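Local coordinates for aminoglycoside N(6')acetyltransferase (Legionella pneumophila subsp. pneumophila, PDB 3F5B), which probably transfers an acyl group, most likely acetyl to the 6'-amino group of aminoglycosides, as GNAT-family acetyltransferases do, at residues C16-N21 and H66-D71; P75-I80 and L99-L104; D126-L131 and C171-K176. One frame throughout, in Å; residues are numbered along the deposited sequence.

Contact 1 (C16-N21 and H66-D71); sequences CFKQMN and HWIAYD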
loop_
_atom_site.group_PDB
_atom_site.type_symbol
_atom_site.label_atom_id
_atom_site.label_comp_id
_atom_site.label_asym_id
_atom_site.label_seq_id
_atom_site.Cartn_x
_atom_site.Cartn_y
_atom_site.Cartn_z
ATOM N N CYS A 16 -12.182 5.998 4.117
ATOM C CA CYS A 16 -11.714 7.340 3.805
ATOM C C CYS A 16 -10.197 7.302 3.877
ATOM O O CYS A 16 -9.640 6.611 4.736
ATOM C CB CYS A 16 -12.244 8.309 4.861
ATOM S SG CYS A 16 -11.752 10.012 4.585
ATOM N N PHE A 17 -9.526 8.015 2.983
ATOM C CA PHE A 17 -8.053 8.016 2.953
ATOM C C PHE A 17 -7.548 9.463 2.909
ATOM O O PHE A 17 -8.114 10.310 2.192
ATOM C CB PHE A 17 -7.522 7.231 1.724
ATOM C CG PHE A 17 -8.088 5.836 1.607
ATOM C CD1 PHE A 17 -7.462 4.773 2.233
ATOM C CD2 PHE A 17 -9.267 5.599 0.861
ATOM C CE1 PHE A 17 -8.000 3.433 2.120
ATOM C CE2 PHE A 17 -9.832 4.292 0.760
ATOM C CZ PHE A 17 -9.213 3.211 1.406
ATOM N N LYS A 18 -6.501 9.741 3.671
ATOM C CA LYS A 18 -5.887 11.068 3.660
ATOM C C LYS A 18 -4.401 10.971 3.818
ATOM O O LYS A 18 -3.903 10.057 4.439
ATOM C CB LYS A 18 -6.448 12.037 4.735
ATOM C CG LYS A 18 -7.359 11.492 5.823
ATOM C CD LYS A 18 -8.854 11.514 5.388
ATOM C CE LYS A 18 -9.691 12.804 5.813
ATOM N NZ LYS A 18 -9.972 13.834 4.689
ATOM N N GLN A 19 -3.698 11.963 3.285
ATOM C CA GLN A 19 -2.296 12.091 3.549
ATOM C C GLN A 19 -2.124 12.341 5.034
ATOM O O GLN A 19 -2.937 13.003 5.677
ATOM C CB GLN A 19 -1.670 13.186 2.697
ATOM C CG GLN A 19 -1.594 12.733 1.245
ATOM C CD GLN A 19 -1.218 13.814 0.254
ATOM O OE1 GLN A 19 -0.762 14.892 0.622
ATOM N NE2 GLN A 19 -1.445 13.523 -1.050
HETATM N N MSE A 20 -1.066 11.784 5.593
HETATM C CA MSE A 20 -0.730 11.943 7.000
HETATM C C MSE A 20 -0.479 13.393 7.373
HETATM O O MSE A 20 0.079 14.149 6.566
HETATM C CB MSE A 20 0.544 11.153 7.279
HETATM C CG MSE A 20 0.361 9.660 7.204
HETATM SE SE MSE A 20 -0.379 9.055 8.884
HETATM C CE MSE A 20 1.113 9.537 10.069
ATOM N N ASN A 21 -0.848 13.757 8.598
ATOM C CA ASN A 21 -0.410 15.014 9.196
ATOM C C ASN A 21 0.252 14.731 10.538
ATOM O O ASN A 21 0.181 13.600 11.053
ATOM C CB ASN A 21 -1.539 16.059 9.289
ATOM C CG ASN A 21 -2.661 15.653 10.224
ATOM O OD1 ASN A 21 -2.429 15.310 11.375
ATOM N ND2 ASN A 21 -3.893 15.713 9.733
ATOM N N HIS A 66 2.685 9.436 2.252
ATOM C CA HIS A 66 2.305 8.626 3.417
ATOM C C HIS A 66 0.833 8.905 3.722
ATOM O O HIS A 66 0.431 10.078 3.801
ATOM C CB HIS A 66 3.208 8.964 4.597
ATOM C CG HIS A 66 4.640 8.570 4.365
ATOM N ND1 HIS A 66 5.204 7.453 4.943
ATOM C CD2 HIS A 66 5.590 9.095 3.554
ATOM C CE1 HIS A 66 6.458 7.335 4.529
ATOM N NE2 HIS A 66 6.714 8.317 3.684
ATOM N N TRP A 67 0.061 7.831 3.855
ATOM C CA TRP A 67 -1.389 7.887 3.968
ATOM C C TRP A 67 -1.883 7.128 5.192
ATOM O O TRP A 67 -1.198 6.221 5.733
ATOM C CB TRP A 67 -2.080 7.223 2.752
ATOM C CG TRP A 67 -1.677 7.702 1.410
ATOM C CD1 TRP A 67 -0.586 7.300 0.680
ATOM C CD2 TRP A 67 -2.373 8.648 0.609
ATOM N NE1 TRP A 67 -0.579 7.935 -0.561
ATOM C CE2 TRP A 67 -1.663 8.770 -0.619
ATOM C CE3 TRP A 67 -3.546 9.406 0.796
ATOM C CZ2 TRP A 67 -2.075 9.637 -1.641
ATOM C CZ3 TRP A 67 -3.965 10.244 -0.238
ATOM C CH2 TRP A 67 -3.236 10.351 -1.441
ATOM N N ILE A 68 -3.108 7.484 5.594
ATOM C CA ILE A 68 -3.823 6.802 6.677
ATOM C C ILE A 68 -5.243 6.483 6.158
ATOM O O ILE A 68 -5.860 7.314 5.480
ATOM C CB ILE A 68 -3.784 7.641 8.016
ATOM C CG1 ILE A 68 -4.453 6.914 9.208
ATOM C CG2 ILE A 68 -4.356 9.064 7.863
ATOM C CD1 ILE A 68 -3.958 7.513 10.569
ATOM N N ALA A 69 -5.736 5.286 6.464
ATOM C CA ALA A 69 -7.104 4.864 6.084
ATOM C C ALA A 69 -7.985 4.929 7.305
ATOM O O ALA A 69 -7.563 4.489 8.394
ATOM C CB ALA A 69 -7.077 3.435 5.558
ATOM N N TYR A 70 -9.216 5.424 7.121
ATOM C CA TYR A 70 -10.192 5.572 8.192
ATOM C C TYR A 70 -11.444 4.747 7.897
ATOM O O TYR A 70 -11.852 4.642 6.744
ATOM C CB TYR A 70 -10.627 7.041 8.321
ATOM C CG TYR A 70 -9.658 7.861 9.123
ATOM C CD1 TYR A 70 -8.470 8.336 8.550
ATOM C CD2 TYR A 70 -9.904 8.129 10.460
ATOM C CE1 TYR A 70 -7.555 9.088 9.307
ATOM C CE2 TYR A 70 -9.008 8.868 11.223
ATOM C CZ TYR A 70 -7.840 9.341 10.636
ATOM O OH TYR A 70 -6.976 10.071 11.419
ATOM N N ASP A 71 -12.036 4.183 8.952
ATOM C CA ASP A 71 -13.363 3.591 8.880
ATOM C C ASP A 71 -14.207 4.519 9.768
ATOM O O ASP A 71 -14.143 4.431 10.993
ATOM C CB ASP A 71 -13.311 2.170 9.430
ATOM C CG ASP A 71 -14.668 1.491 9.441
ATOM O OD1 ASP A 71 -15.526 1.817 8.578
ATOM O OD2 ASP A 71 -14.855 0.626 10.312
#
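On the face of the sheet that carries Phe17 and Ala69, the Phe17 ring is met by the Ala69 methyl, with CE1 of Phe17 3.6 Å from CB of Ala69. Helix 109-123 packs on this face, its Phe119 edge-to-face with both Phe17 and Trp67. The other face holds Ile68, whose CB touches the selenium of selenomethionine Met20 at 3.8 Å in one of its two conformers. There the bend at chi2 (-82°) brings SE across Ile68 at about a right angle, and helices 25-31 and 43-57 close over the pair.

Farther out, Gln19 and Trp67 lie side by side. CG of Gln19 sits over the Trp67 six-membered ring, 3.8 Å from its centroid and 14° off the normal, a CH-pi contact. The amide plane stands steeply to the ring plane, so the amide does not stack flat on it; the indole NE1 is taken by Thr81.

The polar edge is backbone. Cys16 and Tyr70 exchange two bonds, Tyr70 N to Cys16 O being 2.7 Å, and Lys18 and Ile68 exchange two more, Ile68 N to Lys18 O being 2.9 Å. Met20 N adds a fifth bond to His66 O (2.9 Å), extending the ladder one residue past the strand. Tyr70 OH turns to Gln24. Hydrogen-bonded and non-hydrogen-bonded pairs alternate with the strands at 153°: an antiparallel ladder joining outermost strand 15-19 to strand 65-71 in the N-terminal half of the GNAT sheet.

Contact 2 (P75-I80 and L99-L104); sequences PFAYLI and LFICRL. With CHX (cyclohexane), chain D.
Tyr78 and Phe100 lie side by side and point the same way, their CD2 atoms 3.6 Å apart. Their planes are 24° from parallel, but with centroids 5.7 Å apart the rings are slid sidelong and barely overlap. The torsions explain this: CG of Tyr78 is swung opposite its backbone N (chi1 167°), whereas CG of Phe100 lies beside its own (chi1 -52°). The Phe100 ring thereby meets CD1 of Ile80 with its edge, CE2 to CD1 3.9 Å, and offers a face to the bound cyclohexane, CE1 to C2 3.6 Å. Tyr78 OH bonds to His66.

On the face of Ala77 and Leu79, Ile101 turns CD1 onto CB of Ala77 (3.9 Å), and CG of Leu79 packs against CB of Leu99; from helix 109-123, Met115 covers Ala77 and Ile101, and Phe119 covers Leu79. Tyr78 and Phe100 exchange both backbone bonds. Phe76 O then accepts from Cys102 N at 3.0 Å and weakly from Arg103 N. Arg103 runs extended to CD, which passes CB of Phe76, then bends at chi3, turning the guanidinium to where a water links NH1 to Pro75 O; Asp105 pairs with it.

This antiparallel hairpin of strands 74-84 and 94-101 is the central part of the GNAT sheet, where in relatives the second strand borders the acetyl-CoA site.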
loop_
_atom_site.group_PDB
_atom_site.type_symbol
_atom_site.label_atom_id
_atom_site.label_comp_id
_atom_site.label_asym_id
_atom_site.label_seq_id
_atom_site.Cartn_x
_atom_site.Cartn_y
_atom_site.Cartn_z
ATOM N N PRO A 75 -9.106 5.329 12.582
ATOM C CA PRO A 75 -7.936 5.039 11.735
ATOM C C PRO A 75 -7.471 3.592 11.939
ATOM O O PRO A 75 -7.512 3.089 13.059
ATOM C CB PRO A 75 -6.889 6.052 12.233
ATOM C CG PRO A 75 -7.232 6.195 13.772
ATOM C CD PRO A 75 -8.761 6.070 13.818
ATOM N N PHE A 76 -7.063 2.906 10.878
ATOM C CA PHE A 76 -6.793 1.472 11.004
ATOM C C PHE A 76 -5.672 0.957 10.104
ATOM O O PHE A 76 -5.228 -0.177 10.293
ATOM C CB PHE A 76 -8.082 0.635 10.794
ATOM C CG PHE A 76 -8.541 0.564 9.345
ATOM C CD1 PHE A 76 -8.095 -0.444 8.513
ATOM C CD2 PHE A 76 -9.408 1.521 8.825
ATOM C CE1 PHE A 76 -8.494 -0.520 7.152
ATOM C CE2 PHE A 76 -9.826 1.469 7.476
ATOM C CZ PHE A 76 -9.354 0.461 6.634
ATOM N N ALA A 77 -5.236 1.750 9.109
ATOM C CA ALA A 77 -4.166 1.297 8.219
ATOM C C ALA A 77 -3.249 2.432 7.825
ATOM O O ALA A 77 -3.634 3.609 7.867
ATOM C CB ALA A 77 -4.760 0.632 6.926
ATOM N N TYR A 78 -2.057 2.056 7.380
ATOM C CA TYR A 78 -1.024 2.996 6.969
ATOM C C TYR A 78 -0.531 2.525 5.595
ATOM O O TYR A 78 -0.245 1.340 5.402
ATOM C CB TYR A 78 0.093 2.985 8.003
ATOM C CG TYR A 78 1.422 3.659 7.649
ATOM C CD1 TYR A 78 1.471 4.974 7.192
ATOM C CD2 TYR A 78 2.642 2.987 7.861
ATOM C CE1 TYR A 78 2.720 5.602 6.886
ATOM C CE2 TYR A 78 3.892 3.612 7.585
ATOM C CZ TYR A 78 3.912 4.909 7.096
ATOM O OH TYR A 78 5.117 5.520 6.811
ATOM N N LEU A 79 -0.494 3.463 4.649
ATOM C CA LEU A 79 -0.142 3.159 3.262
ATOM C C LEU A 79 0.915 4.152 2.806
ATOM O O LEU A 79 0.963 5.325 3.259
ATOM C CB LEU A 79 -1.369 3.171 2.324
ATOM C CG LEU A 79 -2.668 2.466 2.774
ATOM C CD1 LEU A 79 -3.517 3.386 3.701
ATOM C CD2 LEU A 79 -3.528 2.019 1.583
ATOM N N ILE A 80 1.758 3.672 1.902
ATOM C CA ILE A 80 2.908 4.410 1.384
ATOM C C ILE A 80 2.915 4.230 -0.138
ATOM O O ILE A 80 2.880 3.096 -0.626
ATOM C CB ILE A 80 4.240 3.877 1.956
ATOM C CG1 ILE A 80 4.217 3.853 3.504
ATOM C CG2 ILE A 80 5.464 4.748 1.426
ATOM C CD1 ILE A 80 5.532 3.337 4.163
ATOM N N LEU A 99 1.471 -1.283 2.083
ATOM C CA LEU A 99 0.379 -1.098 3.033
ATOM C C LEU A 99 0.517 -1.959 4.276
ATOM O O LEU A 99 1.087 -3.068 4.228
ATOM C CB LEU A 99 -0.977 -1.297 2.353
ATOM C CG LEU A 99 -1.305 -2.694 1.853
ATOM C CD1 LEU A 99 -2.205 -3.393 2.874
ATOM C CD2 LEU A 99 -2.006 -2.673 0.484
ATOM N N PHE A 100 -0.047 -1.443 5.362
ATOM C CA PHE A 100 0.047 -2.031 6.668
ATOM C C PHE A 100 -1.305 -1.900 7.346
ATOM O O PHE A 100 -1.756 -0.775 7.664
ATOM C CB PHE A 100 1.133 -1.300 7.484
ATOM C CG PHE A 100 2.467 -1.215 6.769
ATOM C CD1 PHE A 100 3.403 -2.257 6.885
ATOM C CD2 PHE A 100 2.783 -0.114 5.983
ATOM C CE1 PHE A 100 4.627 -2.209 6.216
ATOM C CE2 PHE A 100 4.018 -0.047 5.301
ATOM C CZ PHE A 100 4.948 -1.110 5.435
ATOM N N ILE A 101 -1.980 -3.033 7.545
ATOM C CA ILE A 101 -3.213 -3.011 8.311
ATOM C C ILE A 101 -2.802 -3.137 9.780
ATOM O O ILE A 101 -2.394 -4.211 10.221
ATOM C CB ILE A 101 -4.218 -4.181 7.966
ATOM C CG1 ILE A 101 -4.442 -4.352 6.470
ATOM C CG2 ILE A 101 -5.553 -4.008 8.760
ATOM C CD1 ILE A 101 -4.879 -3.132 5.748
ATOM N N CYS A 102 -2.963 -2.055 10.525
ATOM C CA CYS A 102 -2.353 -1.926 11.830
ATOM C C CYS A 102 -3.258 -2.228 13.014
ATOM O O CYS A 102 -2.757 -2.373 14.129
ATOM C CB CYS A 102 -1.778 -0.515 11.965
ATOM S SG CYS A 102 -0.479 -0.241 10.707
ATOM N N ARG A 103 -4.569 -2.300 12.778
ATOM C CA ARG A 103 -5.515 -2.745 13.817
ATOM C C ARG A 103 -5.862 -4.202 13.559
ATOM O O ARG A 103 -6.274 -4.547 12.445
ATOM C CB ARG A 103 -6.805 -1.909 13.786
ATOM C CG ARG A 103 -6.717 -0.527 14.412
ATOM C CD ARG A 103 -8.119 0.107 14.452
ATOM N NE ARG A 103 -9.067 -0.656 15.290
ATOM C CZ ARG A 103 -9.574 -0.216 16.435
ATOM N NH1 ARG A 103 -9.227 0.976 16.893
ATOM N NH2 ARG A 103 -10.436 -0.953 17.118
ATOM N N LEU A 104 -5.706 -5.060 14.575
ATOM C CA LEU A 104 -5.991 -6.488 14.388
ATOM C C LEU A 104 -7.436 -6.781 13.987
ATOM O O LEU A 104 -7.697 -7.755 13.292
ATOM C CB LEU A 104 -5.618 -7.331 15.628
ATOM C CG LEU A 104 -4.118 -7.521 15.878
ATOM C CD1 LEU A 104 -3.902 -8.220 17.217
ATOM C CD2 LEU A 104 -3.468 -8.305 14.756
HETATM C C1 CHX D . 4.822 -5.551 3.492
HETATM C C2 CHX D . 3.731 -4.485 3.627
HETATM C C3 CHX D . 3.594 -3.653 2.346
HETATM C C4 CHX D . 3.101 -4.510 1.173
HETATM C C5 CHX D . 3.588 -5.970 1.252
HETATM C C6 CHX D . 4.875 -6.163 2.077
HETATM O O HOH W 1 -7.155 3.076 15.788
#

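Contact 3 (D126-L131 and C171-K176); sequences DTKIVL and CIEDLK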
loop_
_atom_site.group_PDB
_atom_site.type_symbol
_atom_site.label_atom_id
_atom_site.label_comp_id
_atom_site.label_asym_id
_atom_site.label_seq_id
_atom_site.Cartn_x
_atom_site.Cartn_y
_atom_site.Cartn_z
ATOM N N ASP A 126 -6.935 7.708 -11.972
ATOM C CA ASP A 126 -6.279 8.229 -13.178
ATOM C C ASP A 126 -4.963 7.491 -13.509
ATOM O O ASP A 126 -4.333 7.731 -14.539
ATOM C CB ASP A 126 -5.915 9.673 -12.850
ATOM C CG ASP A 126 -5.448 9.816 -11.385
ATOM O OD1 ASP A 126 -4.687 8.936 -10.888
ATOM O OD2 ASP A 126 -5.862 10.784 -10.723
ATOM N N THR A 127 -4.528 6.624 -12.609
ATOM C CA THR A 127 -3.290 5.883 -12.783
ATOM C C THR A 127 -3.555 4.588 -13.572
ATOM O O THR A 127 -4.652 4.031 -13.507
ATOM C CB THR A 127 -2.688 5.628 -11.384
ATOM O OG1 THR A 127 -2.339 6.888 -10.808
ATOM C CG2 THR A 127 -1.462 4.733 -11.433
ATOM N N LYS A 128 -2.572 4.120 -14.331
ATOM C CA LYS A 128 -2.761 2.905 -15.139
ATOM C C LYS A 128 -2.459 1.612 -14.391
ATOM O O LYS A 128 -3.162 0.628 -14.523
ATOM C CB LYS A 128 -1.910 2.968 -16.415
ATOM C CG LYS A 128 -2.647 3.487 -17.637
ATOM C CD LYS A 128 -3.200 4.898 -17.428
ATOM C CE LYS A 128 -4.609 5.021 -18.002
ATOM N NZ LYS A 128 -5.586 4.243 -17.164
ATOM N N ILE A 129 -1.403 1.631 -13.592
ATOM C CA ILE A 129 -0.779 0.411 -13.069
ATOM C C ILE A 129 -0.403 0.649 -11.621
ATOM O O ILE A 129 0.148 1.705 -11.309
ATOM C CB ILE A 129 0.525 0.091 -13.895
ATOM C CG1 ILE A 129 0.199 -0.057 -15.389
ATOM C CG2 ILE A 129 1.293 -1.141 -13.333
ATOM C CD1 ILE A 129 -0.678 -1.260 -15.700
ATOM N N VAL A 130 -0.748 -0.303 -10.744
ATOM C CA VAL A 130 -0.268 -0.320 -9.359
ATOM C C VAL A 130 0.670 -1.511 -9.185
ATOM O O VAL A 130 0.389 -2.608 -9.666
ATOM C CB VAL A 130 -1.422 -0.431 -8.284
ATOM C CG1 VAL A 130 -0.832 -0.461 -6.849
ATOM C CG2 VAL A 130 -2.407 0.722 -8.436
ATOM N N LEU A 131 1.779 -1.286 -8.490
ATOM C CA LEU A 131 2.720 -2.354 -8.180
ATOM C C LEU A 131 2.780 -2.546 -6.684
ATOM O O LEU A 131 2.781 -1.571 -5.928
ATOM C CB LEU A 131 4.115 -2.022 -8.707
ATOM C CG LEU A 131 4.220 -1.748 -10.209
ATOM C CD1 LEU A 131 5.587 -1.150 -10.526
ATOM C CD2 LEU A 131 3.962 -3.020 -11.019
ATOM N N CYS A 171 -3.912 -3.875 -12.973
ATOM C CA CYS A 171 -4.387 -2.948 -13.992
ATOM C C CYS A 171 -5.621 -2.184 -13.507
ATOM O O CYS A 171 -6.692 -2.767 -13.334
ATOM C CB CYS A 171 -4.675 -3.687 -15.297
ATOM S SG CYS A 171 -5.530 -2.691 -16.508
ATOM N N ILE A 172 -5.462 -0.879 -13.303
ATOM C CA ILE A 172 -6.552 -0.052 -12.770
ATOM C C ILE A 172 -7.803 -0.104 -13.660
ATOM O O ILE A 172 -8.923 -0.169 -13.153
ATOM C CB ILE A 172 -6.055 1.379 -12.446
ATOM C CG1 ILE A 172 -4.917 1.278 -11.400
ATOM C CG2 ILE A 172 -7.197 2.332 -12.031
ATOM C CD1 ILE A 172 -4.449 2.605 -10.797
ATOM N N GLU A 173 -7.616 -0.145 -14.977
ATOM C CA GLU A 173 -8.766 -0.168 -15.876
ATOM C C GLU A 173 -9.513 -1.508 -15.854
ATOM O O GLU A 173 -10.736 -1.525 -15.954
ATOM C CB GLU A 173 -8.390 0.286 -17.286
ATOM C CG GLU A 173 -8.077 1.807 -17.401
ATOM C CD GLU A 173 -9.238 2.757 -16.995
ATOM O OE1 GLU A 173 -10.386 2.584 -17.460
ATOM O OE2 GLU A 173 -8.990 3.710 -16.217
ATOM N N ASP A 174 -8.795 -2.613 -15.666
ATOM C CA ASP A 174 -9.438 -3.894 -15.369
ATOM C C ASP A 174 -10.216 -3.821 -14.073
ATOM O O ASP A 174 -11.349 -4.294 -14.006
ATOM C CB ASP A 174 -8.422 -5.018 -15.238
ATOM C CG ASP A 174 -7.905 -5.492 -16.563
ATOM O OD1 ASP A 174 -8.618 -5.352 -17.580
ATOM O OD2 ASP A 174 -6.768 -6.009 -16.599
ATOM N N LEU A 175 -9.599 -3.242 -13.044
ATOM C CA LEU A 175 -10.263 -3.072 -11.756
ATOM C C LEU A 175 -11.615 -2.384 -11.934
ATOM O O LEU A 175 -12.623 -2.874 -11.441
ATOM C CB LEU A 175 -9.395 -2.298 -10.754
ATOM C CG LEU A 175 -10.101 -1.874 -9.446
ATOM C CD1 LEU A 175 -10.737 -3.074 -8.731
ATOM C CD2 LEU A 175 -9.180 -1.101 -8.475
ATOM N N LYS A 176 -11.627 -1.256 -12.644
ATOM C CA LYS A 176 -12.868 -0.516 -12.899
ATOM C C LYS A 176 -13.917 -1.336 -13.659
ATOM O O LYS A 176 -15.075 -1.423 -13.248
ATOM C CB LYS A 176 -12.569 0.780 -13.660
ATOM C CG LYS A 176 -11.703 1.771 -12.874
ATOM C CD LYS A 176 -11.549 3.058 -13.656
ATOM C CE LYS A 176 -10.529 3.977 -13.023
ATOM N NZ LYS A 176 -10.341 5.208 -13.851
HETATM O O HOH W 2 -6.917 4.439 -14.777
HETATM O O HOH W 3 -5.187 0.346 -16.337
#
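A loop-and-strand to helix contact at the ends of two inner strands joins Thr127 and Lys128, just ahead of strand 129-132, to the first turn of the C-terminal helix 172-178. Ile172 carries it. Its CD1 lies 3.6 Å from CG2 of Val130, the two side chains crossing at about a right angle, and 3.5 Å from CB of Thr127. With CG1 beside the backbone N (chi1 -59°) and the chain extended beyond, CD1 is carried over the Thr127 carbonyl; Ile120 of helix 109-123 also touches this side chain.

One backbone bond ties the segments, Ile172 N to Lys128 O at 3.0 Å. It is fairly straight at N but comes in 36° above the carbonyl plane, so it misses the lone-pair directions. A water donates to Lys128 O and accepts from Glu173 N, so the carbonyl serves the opening of the helix once directly and once through the water. Cys171, ending strand 164-171 opposite Ile129 as a non-hydrogen-bonded antiparallel pair, is the helix N-cap: in the conformer described, its SG accepts from Asp174 N at 3.4 Å.

Toward solvent, charges take over. Glu173 OE2 receives Lys176 NZ at 3.1 Å, from the syn side but 25° out of the carboxylate plane, and forms a longer salt bridge to Lys128 NZ (3.6 Å). The two ammonium groups stay 5.9 Å apart with the carboxylate shared between them, which probably offsets their like charge. Lys176 NZ also bonds to Ser125 O.

All three contacts reach one mixed sheet but sample it differently. Contacts 1 and 2 are buried neighbours, centres about 9 Å apart: strand 65-71 of the first pairs with strand 74-84 of the second, so the two ladders run on into each other. Both are antiparallel, and only contact 2 reaches the cyclohexane. Contact 3, with centre about 20 Å from contact 1 and 21 Å from contact 2, lies across the chain's centre from contact 2 and is only partly buried. Helix 109-123 reaches all three contacts. In contact 3 a single backbone bond, waters and a salt-bridge network replace the ladder, around one isoleucine.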